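Atp-dependent DNA ligase (Psychromonas sp., PDB 4D05) joins breaks in DNA in an ATP-dependent reaction, probably sealing nicks through an enzyme-adenylate intermediate, as in related DNA ligases. Local coordinates at residues T60-E65 and I93-F98; E179-T184 and Y235-K240; A187-K192 and A201-N206. All coordinates share one frame; numbering follows the deposited sequence. Where two conformers were deposited one is given.

Contact 1 (T60-E65 and I93-F98); sequences TAMDGE and IKFMIF. With AMP (adenosine monophosphate), chain H; SO4 (sulfate ion), chain G.
The backbone O of Met96 takes the N-H of Glu65 at 2.8 Å, the shortest polar bond between the two strands. The donor stands 32° out of the carbonyl plane. Met96 N returns a bond to Glu65 O, so these two residues form an antiparallel hydrogen-bonded pair. Two residues along, Phe98 N gives a nearly straight bond to Asp63 O, this time in the carbonyl plane. Gly64 and Ile97 lie between as a non-hydrogen-bonded pair, with their CA atoms 3.8 Å apart. A side chain on Gly64 would run into Met96 O and into CE1 of the Phe95 ring, which already lies 3.5 Å from Gly64 CA. Beside Ile97, the bent end of Met62, a selenomethionine, brings SE to Ile97 CD1.

Phe98 is sandwiched. Its CG sits between the backbone N and the carbonyl carbon (chi1 56°), which folds the ring back over the neighbouring strand. Asp63 O and Gly64 N lie over one face. AMP covers the opposite face, with its N3 over the ring centre and its C2 3.5 Å from Phe98 CG. Glu65 CG meets the ring edge in plane. The Glu65 chain bends at chi2 (-69°) and brings OE2 to 3.0 Å from AMP O4'. The carboxylate of Asp63 is held by a salt bridge to Arg31. Strand 30-34 flanks the pair on one side and strand 126-128 on the other. Glu65 and Phe98 belong to the AMP pocket, and the stacked adenine is typical of the adenylation domain of nucleotidyltransferase-fold DNA ligases.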
loop_
_atom_site.group_PDB
_atom_site.type_symbol
_atom_site.label_atom_id
_atom_site.label_comp_id
_atom_site.label_asym_id
_atom_site.label_seq_id
_atom_site.Cartn_x
_atom_site.Cartn_y
_atom_site.Cartn_z
ATOM N N THR A 60 -14.656 -20.426 6.421
ATOM C CA THR A 60 -13.490 -19.882 7.122
ATOM C C THR A 60 -13.412 -18.386 6.821
ATOM O O THR A 60 -13.540 -17.984 5.669
ATOM C CB THR A 60 -12.224 -20.548 6.605
ATOM O OG1 THR A 60 -12.323 -21.969 6.797
ATOM C CG2 THR A 60 -11.004 -20.026 7.312
ATOM N N ALA A 61 -13.249 -17.551 7.842
ATOM C CA ALA A 61 -13.083 -16.120 7.589
ATOM C C ALA A 61 -11.795 -15.852 6.829
ATOM O O ALA A 61 -10.771 -16.484 7.076
ATOM C CB ALA A 61 -13.089 -15.358 8.882
HETATM N N MSE A 62 -11.869 -14.914 5.894
HETATM C CA MSE A 62 -10.738 -14.593 5.036
HETATM C C MSE A 62 -10.579 -13.079 4.828
HETATM O O MSE A 62 -11.561 -12.359 4.725
HETATM C CB MSE A 62 -10.899 -15.265 3.631
HETATM C CG MSE A 62 -11.034 -16.832 3.710
HETATM SE SE MSE A 62 -11.185 -17.627 1.945
HETATM C CE MSE A 62 -13.061 -17.177 1.646
ATOM N N ASP A 63 -9.330 -12.627 4.748
ATOM C CA ASP A 63 -8.983 -11.245 4.427
ATOM C C ASP A 63 -8.351 -11.216 3.050
ATOM O O ASP A 63 -7.475 -11.992 2.793
ATOM C CB ASP A 63 -7.949 -10.753 5.411
ATOM C CG ASP A 63 -8.447 -9.679 6.284
ATOM O OD1 ASP A 63 -9.378 -9.925 7.068
ATOM O OD2 ASP A 63 -7.876 -8.577 6.224
ATOM N N GLY A 64 -8.799 -10.321 2.167
ATOM C CA GLY A 64 -8.252 -10.257 0.829
ATOM C C GLY A 64 -8.520 -8.937 0.148
ATOM O O GLY A 64 -9.062 -7.992 0.748
ATOM N N GLU A 65 -8.097 -8.887 -1.101
ATOM C CA GLU A 65 -8.303 -7.694 -1.932
ATOM C C GLU A 65 -9.218 -8.080 -3.098
ATOM O O GLU A 65 -8.923 -9.055 -3.804
ATOM C CB GLU A 65 -6.976 -7.235 -2.550
ATOM C CG GLU A 65 -6.071 -6.474 -1.642
ATOM C CD GLU A 65 -6.528 -5.079 -1.241
ATOM O OE1 GLU A 65 -6.948 -4.236 -2.087
ATOM O OE2 GLU A 65 -6.314 -4.769 -0.069
ATOM N N ILE A 93 -13.800 -9.850 -11.335
ATOM C CA ILE A 93 -13.143 -9.668 -10.041
ATOM C C ILE A 93 -12.654 -11.002 -9.446
ATOM O O ILE A 93 -13.281 -12.032 -9.610
ATOM C CB ILE A 93 -14.103 -8.946 -9.051
ATOM C CG1 ILE A 93 -14.473 -7.584 -9.616
ATOM C CG2 ILE A 93 -13.470 -8.795 -7.696
ATOM C CD1 ILE A 93 -15.359 -6.774 -8.714
ATOM N N LYS A 94 -11.509 -10.965 -8.784
ATOM C CA LYS A 94 -11.043 -12.060 -7.965
ATOM C C LYS A 94 -10.885 -11.526 -6.548
ATOM O O LYS A 94 -10.383 -10.400 -6.337
ATOM C CB LYS A 94 -9.679 -12.585 -8.445
ATOM C CG LYS A 94 -9.740 -13.149 -9.844
ATOM C CD LYS A 94 -8.436 -13.088 -10.588
ATOM C CE LYS A 94 -8.057 -11.641 -10.926
ATOM N NZ LYS A 94 -6.957 -11.641 -11.896
ATOM N N PHE A 95 -11.337 -12.325 -5.581
ATOM C CA PHE A 95 -11.030 -12.119 -4.167
ATOM C C PHE A 95 -9.688 -12.774 -3.913
ATOM O O PHE A 95 -9.569 -14.018 -3.894
ATOM C CB PHE A 95 -12.141 -12.712 -3.292
ATOM C CG PHE A 95 -12.022 -12.408 -1.804
ATOM C CD1 PHE A 95 -11.627 -11.172 -1.332
ATOM C CD2 PHE A 95 -12.338 -13.383 -0.878
ATOM C CE1 PHE A 95 -11.549 -10.917 0.044
ATOM C CE2 PHE A 95 -12.275 -13.129 0.474
ATOM C CZ PHE A 95 -11.853 -11.897 0.943
HETATM N N MSE A 96 -8.668 -11.929 -3.808
HETATM C CA MSE A 96 -7.283 -12.342 -3.672
HETATM C C MSE A 96 -6.922 -12.341 -2.211
HETATM O O MSE A 96 -6.747 -11.281 -1.604
HETATM C CB MSE A 96 -6.364 -11.329 -4.413
HETATM C CG MSE A 96 -6.686 -11.122 -5.889
HETATM SE SE MSE A 96 -6.340 -12.583 -7.085
HETATM C CE MSE A 96 -4.411 -12.695 -6.816
ATOM N N ILE A 97 -6.821 -13.533 -1.620
ATOM C CA ILE A 97 -6.694 -13.603 -0.173
ATOM C C ILE A 97 -5.271 -13.544 0.318
ATOM O O ILE A 97 -4.352 -14.072 -0.326
ATOM C CB ILE A 97 -7.462 -14.800 0.392
ATOM C CG1 ILE A 97 -6.847 -16.133 -0.041
ATOM C CG2 ILE A 97 -8.941 -14.673 -0.035
ATOM C CD1 ILE A 97 -7.458 -17.358 0.679
ATOM N N PHE A 98 -5.120 -12.938 1.492
ATOM C CA PHE A 98 -3.823 -12.810 2.106
ATOM C C PHE A 98 -3.823 -13.142 3.614
ATOM O O PHE A 98 -2.760 -13.173 4.210
ATOM C CB PHE A 98 -3.207 -11.407 1.820
ATOM C CG PHE A 98 -4.067 -10.246 2.247
ATOM C CD1 PHE A 98 -4.221 -9.943 3.568
ATOM C CD2 PHE A 98 -4.683 -9.430 1.324
ATOM C CE1 PHE A 98 -5.002 -8.861 3.974
ATOM C CE2 PHE A 98 -5.452 -8.337 1.745
ATOM C CZ PHE A 98 -5.591 -8.070 3.068
HETATM P P AMP H . -1.120 0.544 0.510
HETATM O O1P AMP H . -0.369 1.533 1.355
HETATM O O2P AMP H . -2.279 0.900 -0.403
HETATM O "O5'" AMP H . -1.487 -0.673 1.459
HETATM C "C5'" AMP H . -2.070 -1.769 0.791
HETATM C "C4'" AMP H . -3.259 -2.178 1.605
HETATM O "O4'" AMP H . -3.890 -3.311 1.047
HETATM C "C3'" AMP H . -2.760 -2.535 2.964
HETATM O "O3'" AMP H . -3.702 -1.922 3.859
HETATM C "C2'" AMP H . -2.835 -4.034 3.009
HETATM O "O2'" AMP H . -3.303 -4.212 4.348
HETATM C "C1'" AMP H . -3.728 -4.488 1.816
HETATM N N9 AMP H . -2.985 -5.408 0.888
HETATM C C8 AMP H . -2.827 -5.368 -0.465
HETATM N N7 AMP H . -2.040 -6.369 -0.933
HETATM C C5 AMP H . -1.734 -7.105 0.160
HETATM C C6 AMP H . -0.894 -8.279 0.412
HETATM N N6 AMP H . -0.284 -8.892 -0.613
HETATM N N1 AMP H . -0.831 -8.706 1.678
HETATM C C2 AMP H . -1.397 -8.069 2.712
HETATM N N3 AMP H . -2.155 -6.994 2.574
HETATM C C4 AMP H . -2.346 -6.477 1.336
HETATM S S SO4 G . -11.809 -19.824 11.113
HETATM O O1 SO4 G . -12.010 -21.187 10.560
HETATM O O2 SO4 G . -12.129 -19.933 12.557
HETATM O O3 SO4 G . -10.340 -19.434 10.961
HETATM O O4 SO4 G . -12.758 -18.840 10.465
#

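Contact 2 (E179-T184 and Y235-K240); sequences EDAEAT and YRFTGK
Glu179 and Phe237 pair twice through their backbones, Glu179 N to Phe237 O and Phe237 N to Glu179 O, and the Glu179 side chain then crosses the Phe237 ring at a slant. Its CB sits over one ring face in a CH-pi contact, 3.7 Å from the centroid and 22° off the normal. CG passes near Phe237 O. CD lies 3.6 Å from Phe237 CE2, and OE1 approaches CZ of the same ring. At the tip, OE2 accepts the N-H of Gly239 at 3.0 Å, from above the carboxylate plane. With CD anti to CA (chi2 174°), the extended chain carries the carboxylate out to Gly239. Cut back to an alanine, the residue would lose its carboxylate, which would probably leave Gly239 N without this acceptor and the turn after the strand less firmly held.

Ala181 and Tyr235 form the second hydrogen-bonded pair, with Tyr235 N to Ala181 O at 2.8 Å. The Tyr235 ring lies beside the other strand. Ala181 CB touches CZ, and Ala183 CB touches CE1. The Tyr235 hydroxyl shares a water with Glu182 O and is also bonded to Asn206. Asp180 and Arg236 point from the other face of the sheet, side by side. Their carboxylate and guanidinium planes are 13° apart. The salt bridge between Asp180 OD1 and Arg236 NE is weak at 3.3 Å, and the Arg236 group also makes a cation-pi contact with Phe178. The two faces of this pairing in the OB-like domain thus differ in chemistry. Aromatic rings, alanines and the Glu179 chain share one, while a weak ion pair lies on the more exposed other, and a carboxylate ties down the backbone where the strand ends.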
loop_
_atom_site.group_PDB
_atom_site.type_symbol
_atom_site.label_atom_id
_atom_site.label_comp_id
_atom_site.label_asym_id
_atom_site.label_seq_id
_atom_site.Cartn_x
_atom_site.Cartn_y
_atom_site.Cartn_z
ATOM N N GLU A 179 7.417 7.126 -0.416
ATOM C CA GLU A 179 6.299 7.715 0.300
ATOM C C GLU A 179 6.170 9.187 -0.155
ATOM O O GLU A 179 7.148 9.804 -0.558
ATOM C CB GLU A 179 6.606 7.698 1.825
ATOM C CG GLU A 179 6.910 6.299 2.443
ATOM C CD GLU A 179 7.352 6.394 3.922
ATOM O OE1 GLU A 179 6.523 6.877 4.750
ATOM O OE2 GLU A 179 8.530 6.016 4.246
ATOM N N ASP A 180 4.938 9.685 -0.177
ATOM C CA ASP A 180 4.652 11.102 -0.448
ATOM C C ASP A 180 3.980 11.711 0.808
ATOM O O ASP A 180 3.357 10.997 1.604
ATOM C CB ASP A 180 3.749 11.264 -1.690
ATOM C CG ASP A 180 4.505 11.101 -3.022
ATOM O OD1 ASP A 180 5.744 10.905 -3.017
ATOM O OD2 ASP A 180 3.851 11.193 -4.093
ATOM N N ALA A 181 4.122 13.022 1.007
ATOM C CA ALA A 181 3.415 13.707 2.075
ATOM C C ALA A 181 3.396 15.194 1.739
ATOM O O ALA A 181 4.013 15.617 0.746
ATOM C CB ALA A 181 4.108 13.485 3.343
ATOM N N GLU A 182 2.676 15.972 2.547
ATOM C CA GLU A 182 2.563 17.419 2.315
ATOM C C GLU A 182 3.325 18.285 3.315
ATOM O O GLU A 182 3.550 17.922 4.478
ATOM C CB GLU A 182 1.082 17.853 2.262
ATOM C CG GLU A 182 0.377 17.491 0.934
ATOM C CD GLU A 182 0.201 15.999 0.747
ATOM O OE1 GLU A 182 -0.541 15.394 1.548
ATOM O OE2 GLU A 182 0.780 15.422 -0.204
ATOM N N ALA A 183 3.718 19.460 2.845
ATOM C CA ALA A 183 4.413 20.427 3.691
ATOM C C ALA A 183 4.155 21.812 3.150
ATOM O O ALA A 183 3.789 21.969 1.986
ATOM C CB ALA A 183 5.908 20.174 3.713
ATOM N N THR A 184 4.405 22.818 3.986
ATOM C CA THR A 184 4.206 24.205 3.586
ATOM C C THR A 184 5.555 24.848 3.268
ATOM O O THR A 184 6.495 24.726 4.046
ATOM C CB THR A 184 3.503 24.982 4.714
ATOM O OG1 THR A 184 2.212 24.421 4.937
ATOM C CG2 THR A 184 3.356 26.471 4.382
ATOM N N TYR A 235 5.903 16.368 -1.233
ATOM C CA TYR A 235 7.276 15.918 -1.362
ATOM C C TYR A 235 7.298 14.402 -1.274
ATOM O O TYR A 235 6.354 13.792 -0.775
ATOM C CB TYR A 235 8.173 16.545 -0.309
ATOM C CG TYR A 235 7.841 16.173 1.107
ATOM C CD1 TYR A 235 6.878 16.879 1.817
ATOM C CD2 TYR A 235 8.501 15.142 1.736
ATOM C CE1 TYR A 235 6.559 16.539 3.137
ATOM C CE2 TYR A 235 8.204 14.791 3.043
ATOM C CZ TYR A 235 7.222 15.482 3.739
ATOM O OH TYR A 235 6.947 15.132 5.057
ATOM N N ARG A 236 8.388 13.836 -1.772
ATOM C CA ARG A 236 8.579 12.406 -1.845
ATOM C C ARG A 236 9.779 12.065 -0.986
ATOM O O ARG A 236 10.713 12.872 -0.861
ATOM C CB ARG A 236 8.802 12.036 -3.314
ATOM C CG ARG A 236 9.047 10.575 -3.560
ATOM C CD ARG A 236 9.032 10.288 -5.027
ATOM N NE ARG A 236 7.756 10.651 -5.646
ATOM C CZ ARG A 236 7.513 10.523 -6.951
ATOM N NH1 ARG A 236 8.449 10.039 -7.784
ATOM N NH2 ARG A 236 6.338 10.869 -7.440
ATOM N N PHE A 237 9.743 10.906 -0.321
ATOM C CA PHE A 237 10.805 10.547 0.603
ATOM C C PHE A 237 10.755 9.054 0.891
ATOM O O PHE A 237 9.849 8.371 0.458
ATOM C CB PHE A 237 10.644 11.335 1.911
ATOM C CG PHE A 237 9.453 10.915 2.729
ATOM C CD1 PHE A 237 8.189 11.331 2.396
ATOM C CD2 PHE A 237 9.605 10.089 3.849
ATOM C CE1 PHE A 237 7.086 10.947 3.152
ATOM C CE2 PHE A 237 8.491 9.710 4.618
ATOM C CZ PHE A 237 7.235 10.154 4.262
ATOM N N THR A 238 11.699 8.562 1.658
ATOM C CA THR A 238 11.547 7.195 2.174
ATOM C C THR A 238 12.205 7.071 3.550
ATOM O O THR A 238 13.417 7.192 3.682
ATOM C CB THR A 238 12.042 6.148 1.161
ATOM O OG1 THR A 238 11.770 4.849 1.697
ATOM C CG2 THR A 238 13.527 6.280 0.893
ATOM N N GLY A 239 11.383 6.888 4.578
ATOM C CA GLY A 239 11.869 6.802 5.946
ATOM C C GLY A 239 12.324 8.127 6.527
ATOM O O GLY A 239 12.136 9.174 5.922
ATOM N N LYS A 240 12.947 8.070 7.700
ATOM C CA LYS A 240 13.388 9.260 8.396
ATOM C C LYS A 240 14.859 9.177 8.720
ATOM O O LYS A 240 15.423 8.087 8.885
ATOM C CB LYS A 240 12.632 9.412 9.704
ATOM C CG LYS A 240 11.132 9.442 9.534
ATOM C CD LYS A 240 10.701 10.750 8.898
ATOM C CE LYS A 240 9.187 10.874 8.793
ATOM N NZ LYS A 240 8.470 10.583 10.078
HETATM O O HOH W 1 4.132 15.732 6.156
#

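Contact 3 (A187-K192 and A201-N206); sequences AYLPGK and AILVKN. With SO4 (sulfate ion), chain E.
This beta hairpin of the OB-like domain pairs the end of strand 179-190 with strand 199-206. Leu189 and Ala201 bond to each other in both directions: Leu189 N to Ala201 O at 2.9 Å and Ala201 N to Leu189 O at 3.1 Å. Leu203 N gives a nearly straight bond to Ala187 O. The return bond from Ala187 N to Leu203 O is weak at 3.4 Å.

On the face of these four residues, Leu189 CD1 is the main point of contact. With CG anti to the carbonyl carbon (chi1 -63°) and CD1 anti to CA, Leu189 places this methyl 4.0 Å from Ala201 CB. The same methyl lies 4.1 Å from Leu203 CG, and the two leucines cross at about a right angle. Ala187 CB touches Leu203 CD1 further along. On the other face, Ile202 CG2 meets the Tyr188 ring at its edge, near CD1, while the Tyr188 hydroxyl is bonded to Pro227 O. Lys205 stretches away to grip a sulfate, probably from the crystallisation liquor, through NZ. Between the strands, then, side chains meet through methyl groups and one ring edge, and the polar holding is done by the backbone.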
loop_
_atom_site.group_PDB
_atom_site.type_symbol
_atom_site.label_atom_id
_atom_site.label_comp_id
_atom_site.label_asym_id
_atom_site.label_seq_id
_atom_site.Cartn_x
_atom_site.Cartn_y
_atom_site.Cartn_z
ATOM N N ALA A 187 10.335 29.287 3.082
ATOM C CA ALA A 187 11.410 30.185 2.656
ATOM C C ALA A 187 12.112 29.622 1.432
ATOM O O ALA A 187 12.012 28.418 1.130
ATOM C CB ALA A 187 12.408 30.356 3.772
ATOM N N TYR A 188 12.813 30.516 0.735
ATOM C CA TYR A 188 13.708 30.134 -0.349
ATOM C C TYR A 188 15.162 30.175 0.102
ATOM O O TYR A 188 15.552 30.994 0.948
ATOM C CB TYR A 188 13.585 31.089 -1.526
ATOM C CG TYR A 188 12.224 31.193 -2.142
ATOM C CD1 TYR A 188 11.410 30.086 -2.296
ATOM C CD2 TYR A 188 11.758 32.420 -2.587
ATOM C CE1 TYR A 188 10.157 30.197 -2.890
ATOM C CE2 TYR A 188 10.524 32.548 -3.181
ATOM C CZ TYR A 188 9.732 31.429 -3.342
ATOM O OH TYR A 188 8.514 31.571 -3.942
ATOM N N LEU A 189 15.967 29.311 -0.521
ATOM C CA LEU A 189 17.415 29.316 -0.351
ATOM C C LEU A 189 17.997 29.597 -1.729
ATOM O O LEU A 189 18.003 28.719 -2.586
ATOM C CB LEU A 189 17.916 27.962 0.184
ATOM C CG LEU A 189 17.395 27.595 1.585
ATOM C CD1 LEU A 189 17.842 26.196 2.021
ATOM C CD2 LEU A 189 17.803 28.603 2.631
ATOM N N PRO A 190 18.448 30.835 -1.968
ATOM C CA PRO A 190 19.084 31.162 -3.249
ATOM C C PRO A 190 20.207 30.214 -3.638
ATOM O O PRO A 190 21.000 29.790 -2.789
ATOM C CB PRO A 190 19.629 32.587 -3.015
ATOM C CG PRO A 190 18.593 33.188 -2.083
ATOM C CD PRO A 190 18.246 32.036 -1.136
ATOM N N GLY A 191 20.294 29.920 -4.924
ATOM C CA GLY A 191 21.264 28.971 -5.413
ATOM C C GLY A 191 22.670 29.500 -5.624
ATOM O O GLY A 191 22.938 30.684 -5.495
ATOM N N LYS A 192 23.570 28.592 -5.986
ATOM C CA LYS A 192 24.948 28.973 -6.313
ATOM C C LYS A 192 25.410 28.197 -7.531
ATOM O O LYS A 192 24.767 27.231 -7.938
ATOM C CB LYS A 192 25.899 28.730 -5.135
ATOM C CG LYS A 192 26.192 27.319 -4.825
ATOM C CD LYS A 192 27.062 27.145 -3.544
ATOM C CE LYS A 192 28.446 27.798 -3.662
ATOM N NZ LYS A 192 29.369 27.363 -2.563
ATOM N N ALA A 201 17.167 25.794 -3.260
ATOM C CA ALA A 201 16.352 24.880 -2.492
ATOM C C ALA A 201 15.237 25.641 -1.842
ATOM O O ALA A 201 15.241 26.872 -1.840
ATOM C CB ALA A 201 17.211 24.174 -1.422
ATOM N N ILE A 202 14.274 24.898 -1.295
ATOM C CA ILE A 202 13.240 25.486 -0.448
ATOM C C ILE A 202 13.366 24.949 0.953
ATOM O O ILE A 202 13.921 23.855 1.168
ATOM C CB ILE A 202 11.816 25.228 -0.962
ATOM C CG1 ILE A 202 11.554 23.718 -1.079
ATOM C CG2 ILE A 202 11.596 25.908 -2.310
ATOM C CD1 ILE A 202 10.164 23.333 -1.585
ATOM N N LEU A 203 12.858 25.714 1.906
ATOM C CA LEU A 203 12.649 25.198 3.245
ATOM C C LEU A 203 11.151 24.979 3.399
ATOM O O LEU A 203 10.366 25.839 3.043
ATOM C CB LEU A 203 13.116 26.187 4.282
ATOM C CG LEU A 203 14.613 26.295 4.499
ATOM C CD1 LEU A 203 14.825 27.439 5.521
ATOM C CD2 LEU A 203 15.271 24.983 4.966
ATOM N N VAL A 204 10.770 23.815 3.914
ATOM C CA VAL A 204 9.365 23.498 4.131
ATOM C C VAL A 204 9.161 23.078 5.574
ATOM O O VAL A 204 10.099 22.657 6.231
ATOM C CB VAL A 204 8.855 22.392 3.193
ATOM C CG1 VAL A 204 9.083 22.783 1.743
ATOM C CG2 VAL A 204 9.501 21.025 3.509
ATOM N N LYS A 205 7.924 23.181 6.048
ATOM C CA LYS A 205 7.555 22.651 7.348
ATOM C C LYS A 205 6.406 21.668 7.144
ATOM O O LYS A 205 5.358 22.022 6.578
ATOM C CB LYS A 205 7.156 23.761 8.311
ATOM C CG LYS A 205 6.862 23.275 9.714
ATOM C CD LYS A 205 6.669 24.458 10.673
ATOM C CE LYS A 205 6.423 24.028 12.100
ATOM N NZ LYS A 205 6.255 25.220 13.014
ATOM N N ASN A 206 6.621 20.427 7.560
ATOM C CA ASN A 206 5.664 19.375 7.257
ATOM C C ASN A 206 4.615 19.224 8.343
ATOM O O ASN A 206 4.585 19.998 9.328
ATOM C CB ASN A 206 6.357 18.037 6.921
ATOM C CG ASN A 206 6.959 17.339 8.135
ATOM O OD1 ASN A 206 6.772 17.760 9.277
ATOM N ND2 ASN A 206 7.698 16.260 7.888
HETATM S S SO4 E . 9.455 26.186 14.442
HETATM O O1 SO4 E . 9.001 24.791 14.410
HETATM O O2 SO4 E . 9.414 26.655 15.835
HETATM O O3 SO4 E . 10.811 26.333 13.853
HETATM O O4 SO4 E . 8.498 26.964 13.654
#

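How the contacts relate
Contact 1 comes first along the chain, within the ATP-dependent ligase domain. Contacts 2 and 3 share the antiparallel sheet of the OB-like domain. The centre of contact 1 is about 31 Å from that of contact 2 and about 46 Å from that of contact 3. The centres of contacts 2 and 3 are about 15 Å apart, yet the two touch, Thr184 N lying 2.9 Å from Lys205 O. Strand 179-190 serves both, pairing at its start with strand 232-237 and at its end with strand 199-206. In sequence, contact 3 falls between the segments of contact 2. Contact 1 lies across the chain's centre from both, though the Glu179 side chain is about 9 Å from AMP.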